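Local atomic coordinates of beta-carbonic anhydrase (Methanothermobacter thermautotrophicus, PDB entry 1G5C), a protein that probably catalyses the reversible hydration of carbon dioxide to bicarbonate, as a zinc-dependent carbonic anhydrase of the beta class. Residues A[27-33]-A[52-58]; A[32-37]-A[87-91]; A[78-82]-A[148-152]. All coordinates share one frame; numbering follows the deposited sequence.

Interaction 1: residues A[27-33]-A[52-58]; sequences LCIITCM and AKVIKNA. With ZN (zinc ion), chain G.
I29 bonds through its backbone to both K53 and I55, at the middle of the ladder that joins strands 27-32 and 53-57 in parallel, their axes 4.7 Å apart at closest approach and inclined by 16°. Its N donates to K53 O (2.8 Å) and its O accepts from I55 N. K53 N to L27 O and T31 N to I55 O continue the ladder on either side. Toward the carboxyl end it slackens: N57 N to T31 O is long and weak at 3.4 Å, and M33 N to N57 O is weak because it is bent, 125° at the hydrogen.

Apolar contacts divide between two faces. On that of C28, I30 and I55, covered by helix 64-77, C28 SG meets I55 CD1 at 3.7 Å, and I30 and I55 run side by side. On the other, beside helix 40-45, the T31 methyl CG2 rests on the extended K56 chain, 3.6 Å from K56 CG. The T31 hydroxyl, anti to the backbone N (chi1 -168°), instead bonds V85 O of strand 81-87. Past the strand ends, M33 SD touches A58 CB at 3.8 Å.

Polar side-chain links are few: a water accepts from K56 NZ (2.8 Å) and donates to C32 O, while K53 NZ turns away to D17 and S19. C32 SG binds the zinc ion at 2.4 Å.

This is the first beta-alpha-beta unit of the sheet, closed through helix 40-45. Its chemistry implies a division of labour: straight bonds and hydrocarbon fix the register of the buried strands, and the looser carboxyl end, as in many parallel alpha/beta folds, presents the metal ligand.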
loop_
_atom_site.group_PDB
_atom_site.type_symbol
_atom_site.label_atom_id
_atom_site.label_comp_id
_atom_site.label_asym_id
_atom_site.label_seq_id
_atom_site.Cartn_x
_atom_site.Cartn_y
_atom_site.Cartn_z
ATOM N N LEU A 27 -5.837 -7.652 -11.192
ATOM C CA LEU A 27 -6.409 -7.353 -9.878
ATOM C C LEU A 27 -5.704 -6.357 -8.951
ATOM O O LEU A 27 -4.468 -6.321 -8.853
ATOM C CB LEU A 27 -6.485 -8.667 -9.097
ATOM C CG LEU A 27 -7.731 -9.452 -8.728
ATOM C CD1 LEU A 27 -7.431 -10.951 -8.757
ATOM C CD2 LEU A 27 -8.167 -9.041 -7.340
ATOM N N CYS A 28 -6.502 -5.578 -8.231
ATOM C CA CYS A 28 -5.956 -4.668 -7.227
ATOM C C CYS A 28 -6.799 -4.899 -5.987
ATOM O O CYS A 28 -8.036 -4.813 -6.043
ATOM C CB CYS A 28 -6.064 -3.203 -7.628
ATOM S SG CYS A 28 -5.493 -2.130 -6.260
ATOM N N ILE A 29 -6.139 -5.213 -4.876
ATOM C CA ILE A 29 -6.823 -5.459 -3.612
ATOM C C ILE A 29 -6.553 -4.275 -2.679
ATOM O O ILE A 29 -5.405 -3.813 -2.541
ATOM C CB ILE A 29 -6.288 -6.744 -2.894
ATOM C CG1 ILE A 29 -6.333 -7.970 -3.817
ATOM C CG2 ILE A 29 -7.094 -7.000 -1.632
ATOM C CD1 ILE A 29 -7.727 -8.494 -4.108
ATOM N N ILE A 30 -7.604 -3.777 -2.042
ATOM C CA ILE A 30 -7.464 -2.691 -1.080
ATOM C C ILE A 30 -7.912 -3.274 0.270
ATOM O O ILE A 30 -9.043 -3.759 0.402
ATOM C CB ILE A 30 -8.355 -1.479 -1.455
ATOM C CG1 ILE A 30 -7.850 -0.856 -2.761
ATOM C CG2 ILE A 30 -8.313 -0.435 -0.346
ATOM C CD1 ILE A 30 -8.781 0.176 -3.383
ATOM N N THR A 31 -7.025 -3.256 1.260
ATOM C CA THR A 31 -7.383 -3.795 2.561
ATOM C C THR A 31 -6.696 -3.071 3.721
ATOM O O THR A 31 -6.117 -1.983 3.539
ATOM C CB THR A 31 -7.127 -5.337 2.603
ATOM O OG1 THR A 31 -7.734 -5.895 3.787
ATOM C CG2 THR A 31 -5.605 -5.651 2.562
ATOM N N CYS A 32 -6.770 -3.651 4.913
ATOM C CA CYS A 32 -6.219 -3.011 6.102
ATOM C C CYS A 32 -4.799 -3.460 6.439
ATOM O O CYS A 32 -4.337 -4.500 5.963
ATOM C CB CYS A 32 -7.160 -3.261 7.303
ATOM S SG CYS A 32 -6.695 -2.396 8.839
ATOM N N MET A 33 -4.131 -2.691 7.305
ATOM C CA MET A 33 -2.752 -2.986 7.711
ATOM C C MET A 33 -2.671 -4.018 8.846
ATOM O O MET A 33 -1.565 -4.424 9.265
ATOM C CB MET A 33 -2.048 -1.684 8.138
ATOM C CG MET A 33 -2.602 -1.099 9.424
ATOM S SD MET A 33 -1.957 0.528 9.823
ATOM C CE MET A 33 -0.479 0.132 10.568
ATOM N N ALA A 52 -1.704 -10.056 -7.683
ATOM C CA ALA A 52 -2.468 -8.831 -7.467
ATOM C C ALA A 52 -1.614 -7.712 -6.910
ATOM O O ALA A 52 -0.599 -7.967 -6.269
ATOM C CB ALA A 52 -3.627 -9.109 -6.492
ATOM N N LYS A 53 -2.036 -6.475 -7.162
ATOM C CA LYS A 53 -1.364 -5.292 -6.639
ATOM C C LYS A 53 -2.090 -5.095 -5.313
ATOM O O LYS A 53 -3.322 -5.236 -5.256
ATOM C CB LYS A 53 -1.591 -4.086 -7.559
ATOM C CG LYS A 53 -0.706 -4.053 -8.804
ATOM C CD LYS A 53 -0.984 -5.229 -9.725
ATOM C CE LYS A 53 -0.188 -5.125 -11.008
ATOM N NZ LYS A 53 -0.240 -6.371 -11.799
ATOM N N VAL A 54 -1.359 -4.767 -4.250
ATOM C CA VAL A 54 -2.010 -4.652 -2.943
ATOM C C VAL A 54 -1.796 -3.315 -2.237
ATOM O O VAL A 54 -0.664 -2.890 -2.011
ATOM C CB VAL A 54 -1.535 -5.812 -2.000
ATOM C CG1 VAL A 54 -2.301 -5.785 -0.667
ATOM C CG2 VAL A 54 -1.752 -7.154 -2.677
ATOM N N ILE A 55 -2.902 -2.658 -1.892
ATOM C CA ILE A 55 -2.859 -1.381 -1.182
ATOM C C ILE A 55 -3.353 -1.627 0.240
ATOM O O ILE A 55 -4.345 -2.335 0.443
ATOM C CB ILE A 55 -3.771 -0.352 -1.873
ATOM C CG1 ILE A 55 -3.277 -0.125 -3.305
ATOM C CG2 ILE A 55 -3.786 0.969 -1.083
ATOM C CD1 ILE A 55 -4.259 0.659 -4.207
ATOM N N LYS A 56 -2.672 -1.055 1.231
ATOM C CA LYS A 56 -3.068 -1.243 2.627
ATOM C C LYS A 56 -2.842 0.009 3.462
ATOM O O LYS A 56 -1.800 0.660 3.360
ATOM C CB LYS A 56 -2.264 -2.386 3.294
ATOM C CG LYS A 56 -2.502 -3.794 2.745
ATOM C CD LYS A 56 -1.671 -4.839 3.538
ATOM C CE LYS A 56 -1.963 -6.271 3.114
ATOM N NZ LYS A 56 -1.364 -7.254 4.100
ATOM N N ASN A 57 -3.830 0.352 4.284
ATOM C CA ASN A 57 -3.700 1.494 5.178
ATOM C C ASN A 57 -4.535 1.161 6.413
ATOM O O ASN A 57 -5.077 0.057 6.510
ATOM C CB ASN A 57 -4.169 2.795 4.503
ATOM C CG ASN A 57 -5.680 2.815 4.200
ATOM O OD1 ASN A 57 -6.447 1.946 4.629
ATOM N ND2 ASN A 57 -6.104 3.830 3.463
ATOM N N ALA A 58 -4.639 2.084 7.365
ATOM C CA ALA A 58 -5.394 1.785 8.576
ATOM C C ALA A 58 -6.909 1.786 8.341
ATOM O O ALA A 58 -7.497 2.839 8.090
ATOM C CB ALA A 58 -5.029 2.791 9.685
HETATM ZN ZN ZN G . -8.360 -3.290 10.333
HETATM O O HOH W 1 -2.386 -6.497 6.589
HETATM O O HOH W 2 -7.534 -3.740 12.131
#

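Interaction 2: residues A[32-37]-A[87-91]; sequences CMDSRL and HTDCG. With ZN (zinc ion), chain G.
H87 packs into the loop 32-37 around the zinc ion, and this side of the contact is close-fitting. H87 NE2 binds the metal at 2.1 Å, C90 SG at 2.4 Å, and C32 SG and a water complete the four ligands. C32 CB lies against the ring edge, in its plane, 3.7 Å from H87 CD2, while L37 CD1 reaches the same carbon obliquely. D34 crosses the histidine at about a right angle, its carboxylate plane turned 64° from the ring, with D34 OD2 3.4 Å from H87 CE1. H87 ND1 donates to T88 O, a bond that, with the zinc, probably helps hold the ring's rotation.

Farther out the contact is thinner and carried by charge, R36 linking D34, next to the metal, to D89 on the exposed rim. R36 grips D34 side-on: NE reaches OD1 at 2.9 Å and NH2 reaches OD2, both on the syn side. D34 OD1 also takes R36 N on its anti lone pair, an Asx turn. A bend at chi3 (-74°) carries the guanidinium toward D89, which it meets end-on: NH1 to OD2 at 2.9 Å, a salt bridge, and NH2 to the backbone D89 O at 3.0 Å. The R36 guanidinium and D89 carboxylate planes stand 84° apart. Such an aspartate-arginine pair beside the metal is characteristic of beta carbonic anhydrases and probably orients the zinc-bound solvent; the very short approach of that water to D34 OD2 makes the bond's detail doubtful.

Both loops leave the carboxyl ends of parallel strands, 27-32 and 81-87, and lead on to helices 40-45 and 97-106. Strand 150-156 backs them, its I156 touching both L37 and H87, and R49 of the second subunit bonds to R36 O.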
loop_
_atom_site.group_PDB
_atom_site.type_symbol
_atom_site.label_atom_id
_atom_site.label_comp_id
_atom_site.label_asym_id
_atom_site.label_seq_id
_atom_site.Cartn_x
_atom_site.Cartn_y
_atom_site.Cartn_z
ATOM N N CYS A 32 -6.770 -3.651 4.913
ATOM C CA CYS A 32 -6.219 -3.011 6.102
ATOM C C CYS A 32 -4.799 -3.460 6.439
ATOM O O CYS A 32 -4.337 -4.500 5.963
ATOM C CB CYS A 32 -7.160 -3.261 7.303
ATOM S SG CYS A 32 -6.695 -2.396 8.839
ATOM N N MET A 33 -4.131 -2.691 7.305
ATOM C CA MET A 33 -2.752 -2.986 7.711
ATOM C C MET A 33 -2.671 -4.018 8.846
ATOM O O MET A 33 -1.565 -4.424 9.265
ATOM C CB MET A 33 -2.048 -1.684 8.138
ATOM C CG MET A 33 -2.602 -1.099 9.424
ATOM S SD MET A 33 -1.957 0.528 9.823
ATOM C CE MET A 33 -0.479 0.132 10.568
ATOM N N ASP A 34 -3.843 -4.432 9.330
ATOM C CA ASP A 34 -3.974 -5.414 10.404
ATOM C C ASP A 34 -3.052 -6.623 10.190
ATOM O O ASP A 34 -3.054 -7.249 9.123
ATOM C CB ASP A 34 -5.447 -5.886 10.504
ATOM C CG ASP A 34 -5.761 -6.513 11.861
ATOM O OD1 ASP A 34 -5.302 -7.643 12.130
ATOM O OD2 ASP A 34 -6.435 -5.849 12.670
ATOM N N SER A 35 -2.275 -6.963 11.210
ATOM C CA SER A 35 -1.321 -8.078 11.108
ATOM C C SER A 35 -1.937 -9.453 10.925
ATOM O O SER A 35 -1.261 -10.376 10.447
ATOM C CB SER A 35 -0.380 -8.121 12.325
ATOM O OG SER A 35 -1.052 -8.583 13.482
ATOM N N ARG A 36 -3.210 -9.606 11.281
ATOM C CA ARG A 36 -3.859 -10.905 11.132
ATOM C C ARG A 36 -4.247 -11.225 9.691
ATOM O O ARG A 36 -4.667 -12.353 9.382
ATOM C CB ARG A 36 -5.092 -10.972 12.033
ATOM C CG ARG A 36 -4.736 -10.891 13.502
ATOM C CD ARG A 36 -5.970 -10.691 14.326
ATOM N NE ARG A 36 -6.457 -9.324 14.189
ATOM C CZ ARG A 36 -7.559 -8.866 14.772
ATOM N NH1 ARG A 36 -8.313 -9.661 15.540
ATOM N NH2 ARG A 36 -7.891 -7.600 14.600
ATOM N N LEU A 37 -4.117 -10.238 8.812
ATOM C CA LEU A 37 -4.439 -10.448 7.403
ATOM C C LEU A 37 -3.231 -10.993 6.650
ATOM O O LEU A 37 -3.366 -11.509 5.539
ATOM C CB LEU A 37 -4.892 -9.138 6.750
ATOM C CG LEU A 37 -6.266 -8.644 7.208
ATOM C CD1 LEU A 37 -6.514 -7.207 6.752
ATOM C CD2 LEU A 37 -7.332 -9.593 6.650
ATOM N N HIS A 87 -12.404 -6.218 7.221
ATOM C CA HIS A 87 -12.358 -7.428 8.030
ATOM C C HIS A 87 -13.026 -7.186 9.368
ATOM O O HIS A 87 -13.105 -6.055 9.832
ATOM C CB HIS A 87 -10.905 -7.872 8.262
ATOM C CG HIS A 87 -10.115 -6.912 9.090
ATOM N ND1 HIS A 87 -10.012 -7.026 10.465
ATOM C CD2 HIS A 87 -9.433 -5.796 8.755
ATOM C CE1 HIS A 87 -9.305 -6.016 10.930
ATOM N NE2 HIS A 87 -8.934 -5.249 9.920
ATOM N N THR A 88 -13.497 -8.261 9.986
ATOM C CA THR A 88 -14.152 -8.149 11.282
ATOM C C THR A 88 -13.101 -7.818 12.332
ATOM O O THR A 88 -11.911 -8.134 12.167
ATOM C CB THR A 88 -14.830 -9.467 11.678
ATOM O OG1 THR A 88 -13.861 -10.517 11.642
ATOM C CG2 THR A 88 -15.961 -9.812 10.722
ATOM N N ASP A 89 -13.550 -7.195 13.412
ATOM C CA ASP A 89 -12.693 -6.792 14.527
ATOM C C ASP A 89 -11.575 -5.852 14.084
ATOM O O ASP A 89 -10.408 -6.040 14.446
ATOM C CB ASP A 89 -12.103 -8.022 15.230
ATOM C CG ASP A 89 -11.428 -7.667 16.548
ATOM O OD1 ASP A 89 -11.915 -6.755 17.224
ATOM O OD2 ASP A 89 -10.423 -8.298 16.920
ATOM N N CYS A 90 -11.943 -4.837 13.310
ATOM C CA CYS A 90 -10.980 -3.848 12.826
ATOM C C CYS A 90 -10.774 -2.803 13.920
ATOM O O CYS A 90 -9.649 -2.563 14.359
ATOM C CB CYS A 90 -11.490 -3.184 11.548
ATOM S SG CYS A 90 -10.327 -2.018 10.799
ATOM N N GLY A 91 -11.849 -2.200 14.403
ATOM C CA GLY A 91 -11.678 -1.236 15.474
ATOM C C GLY A 91 -11.412 0.190 15.045
ATOM O O GLY A 91 -11.519 1.102 15.862
HETATM ZN ZN ZN G . -8.360 -3.290 10.333
HETATM O O HOH W 2 -7.534 -3.740 12.131
#

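Interaction 3: residues A[78-82]-A[148-152]; sequences GDNEI and SIGVH. Unlike the reference sequence in segment 78-82: D79 (reference Val).
I82 and G150 are locked together through the backbone, I82 N donating to G150 O at 2.7 Å. Before it, G150 N reaches N80 O at 3.0 Å; after it, H152 N bonds to I82 O at 2.8 Å. CA-H...O contacts fill in between, from E81 CA to G150 O and from V151 CA to I82 O.

Side chains add to this ladder on both faces. The end of I149 turns toward the other segment, its CD1 3.6 Å from D79 O, while its CG2, anti to the backbone N, touches I82 CD1 at 4.0 Å. V151 lies on the same face as I82, CG2 to I82 CB. On the opposite face, where G150 offers no side chain, the extended chain of E81 (chi1 178°) passes to the edge of the H152 ring. E81 OE2 comes within 2.8 Å of H152 NE2, but the bond is weak, with an angle of only 116° at the hydrogen and the carboxylate and ring planes 59° apart.

The two segments lead into strands 81-87 and 150-156, which begin at E81 and G150 and are parallel neighbours in the mixed sheet of this alpha/beta fold. The long beta-alpha-beta connection between them runs through helices 97-106, 111-122 and 128-141.

Around this first shell, helix 64-77 brings I74 against both I82 and I149, and L139 of helix 128-141 covers I82 and V151. The C-terminal residues set the histidine: D169 N bonds to H152 ND1, and E170 OE2 takes a bond from H152 NE2. E170 OE2 also lies close to E81 OE2, a pairing of like charges that the shared imidazole N-H would probably ease. On the far side of strand 81-87, the backbones of K26 and C28 bond to those of N80 and E81.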
loop_
_atom_site.group_PDB
_atom_site.type_symbol
_atom_site.label_atom_id
_atom_site.label_comp_id
_atom_site.label_asym_id
_atom_site.label_seq_id
_atom_site.Cartn_x
_atom_site.Cartn_y
_atom_site.Cartn_z
ATOM N N GLY A 78 -2.562 -1.951 -16.128
ATOM C CA GLY A 78 -3.718 -2.609 -16.716
ATOM C C GLY A 78 -4.778 -3.199 -15.789
ATOM O O GLY A 78 -5.556 -4.057 -16.208
ATOM N N ASP A 79 -4.832 -2.766 -14.536
ATOM C CA ASP A 79 -5.848 -3.305 -13.630
ATOM C C ASP A 79 -7.247 -2.945 -14.094
ATOM O O ASP A 79 -7.523 -1.793 -14.454
ATOM C CB ASP A 79 -5.615 -2.790 -12.211
ATOM C CG ASP A 79 -4.439 -3.464 -11.562
ATOM O OD1 ASP A 79 -3.901 -2.930 -10.576
ATOM O OD2 ASP A 79 -4.055 -4.546 -12.040
ATOM N N ASN A 80 -8.129 -3.933 -14.094
ATOM C CA ASN A 80 -9.495 -3.699 -14.532
ATOM C C ASN A 80 -10.480 -4.213 -13.497
ATOM O O ASN A 80 -11.675 -4.255 -13.737
ATOM C CB ASN A 80 -9.743 -4.356 -15.909
ATOM C CG ASN A 80 -9.553 -5.859 -15.895
ATOM O OD1 ASN A 80 -9.750 -6.517 -14.873
ATOM N ND2 ASN A 80 -9.180 -6.418 -17.050
ATOM N N GLU A 81 -9.965 -4.596 -12.333
ATOM C CA GLU A 81 -10.818 -5.078 -11.253
ATOM C C GLU A 81 -10.206 -4.724 -9.902
ATOM O O GLU A 81 -9.043 -5.043 -9.625
ATOM C CB GLU A 81 -11.005 -6.596 -11.354
ATOM C CG GLU A 81 -11.842 -7.213 -10.231
ATOM C CD GLU A 81 -12.357 -8.603 -10.584
ATOM O OE1 GLU A 81 -11.661 -9.326 -11.336
ATOM O OE2 GLU A 81 -13.455 -8.980 -10.114
ATOM N N ILE A 82 -10.994 -4.068 -9.064
ATOM C CA ILE A 82 -10.532 -3.672 -7.740
ATOM C C ILE A 82 -11.448 -4.306 -6.701
ATOM O O ILE A 82 -12.675 -4.305 -6.871
ATOM C CB ILE A 82 -10.603 -2.133 -7.557
ATOM C CG1 ILE A 82 -9.726 -1.438 -8.595
ATOM C CG2 ILE A 82 -10.172 -1.761 -6.133
ATOM C CD1 ILE A 82 -9.873 0.074 -8.601
ATOM N N SER A 148 -15.409 1.386 -16.628
ATOM C CA SER A 148 -15.144 0.051 -17.152
ATOM C C SER A 148 -14.412 -0.823 -16.100
ATOM O O SER A 148 -14.244 -2.031 -16.293
ATOM C CB SER A 148 -14.301 0.134 -18.418
ATOM O OG SER A 148 -13.058 0.747 -18.154
ATOM N N ILE A 149 -13.977 -0.213 -14.995
ATOM C CA ILE A 149 -13.281 -0.959 -13.937
ATOM C C ILE A 149 -14.285 -1.601 -12.964
ATOM O O ILE A 149 -15.183 -0.934 -12.457
ATOM C CB ILE A 149 -12.331 -0.027 -13.119
ATOM C CG1 ILE A 149 -11.413 0.759 -14.067
ATOM C CG2 ILE A 149 -11.490 -0.852 -12.153
ATOM C CD1 ILE A 149 -10.605 -0.126 -15.047
ATOM N N GLY A 150 -14.144 -2.896 -12.704
ATOM C CA GLY A 150 -15.057 -3.528 -11.767
ATOM C C GLY A 150 -14.599 -3.250 -10.346
ATOM O O GLY A 150 -13.415 -3.426 -10.042
ATOM N N VAL A 151 -15.509 -2.808 -9.476
ATOM C CA VAL A 151 -15.160 -2.499 -8.088
ATOM C C VAL A 151 -16.076 -3.285 -7.152
ATOM O O VAL A 151 -17.306 -3.106 -7.157
ATOM C CB VAL A 151 -15.279 -0.987 -7.815
ATOM C CG1 VAL A 151 -14.795 -0.665 -6.412
ATOM C CG2 VAL A 151 -14.455 -0.217 -8.833
ATOM N N HIS A 152 -15.467 -4.177 -6.373
ATOM C CA HIS A 152 -16.202 -5.050 -5.471
ATOM C C HIS A 152 -15.869 -4.766 -4.016
ATOM O O HIS A 152 -14.788 -4.271 -3.700
ATOM C CB HIS A 152 -15.868 -6.513 -5.797
ATOM C CG HIS A 152 -15.956 -6.840 -7.263
ATOM N ND1 HIS A 152 -17.152 -6.908 -7.937
ATOM C CD2 HIS A 152 -14.989 -7.110 -8.175
ATOM C CE1 HIS A 152 -16.925 -7.213 -9.206
ATOM N NE2 HIS A 152 -15.622 -7.338 -9.374
#

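How the interactions relate
Strand 27-32 ties the three contacts together. Interactions 1 and 2 share C32 and M33, both touch the zinc ion and its water, and have centres about 12 Å apart; T31 OG1 packs on L37 CD1 at 3.5 Å. Thus the strand pair of interaction 1 delivers one metal ligand, and segment 87-91 of interaction 2 supplies the other two, H87 and C90. Interaction 3 lies beside the amino-terminal half of strand 27-32, across the chain's centre from interaction 2: C28 N lies 2.9 Å from E81 O, a probable hydrogen bond, and I30 CD1 is 3.6 Å from I82 CG2. Its centre is about 23 Å from that of interaction 2, with nearest atoms about 11 Å apart.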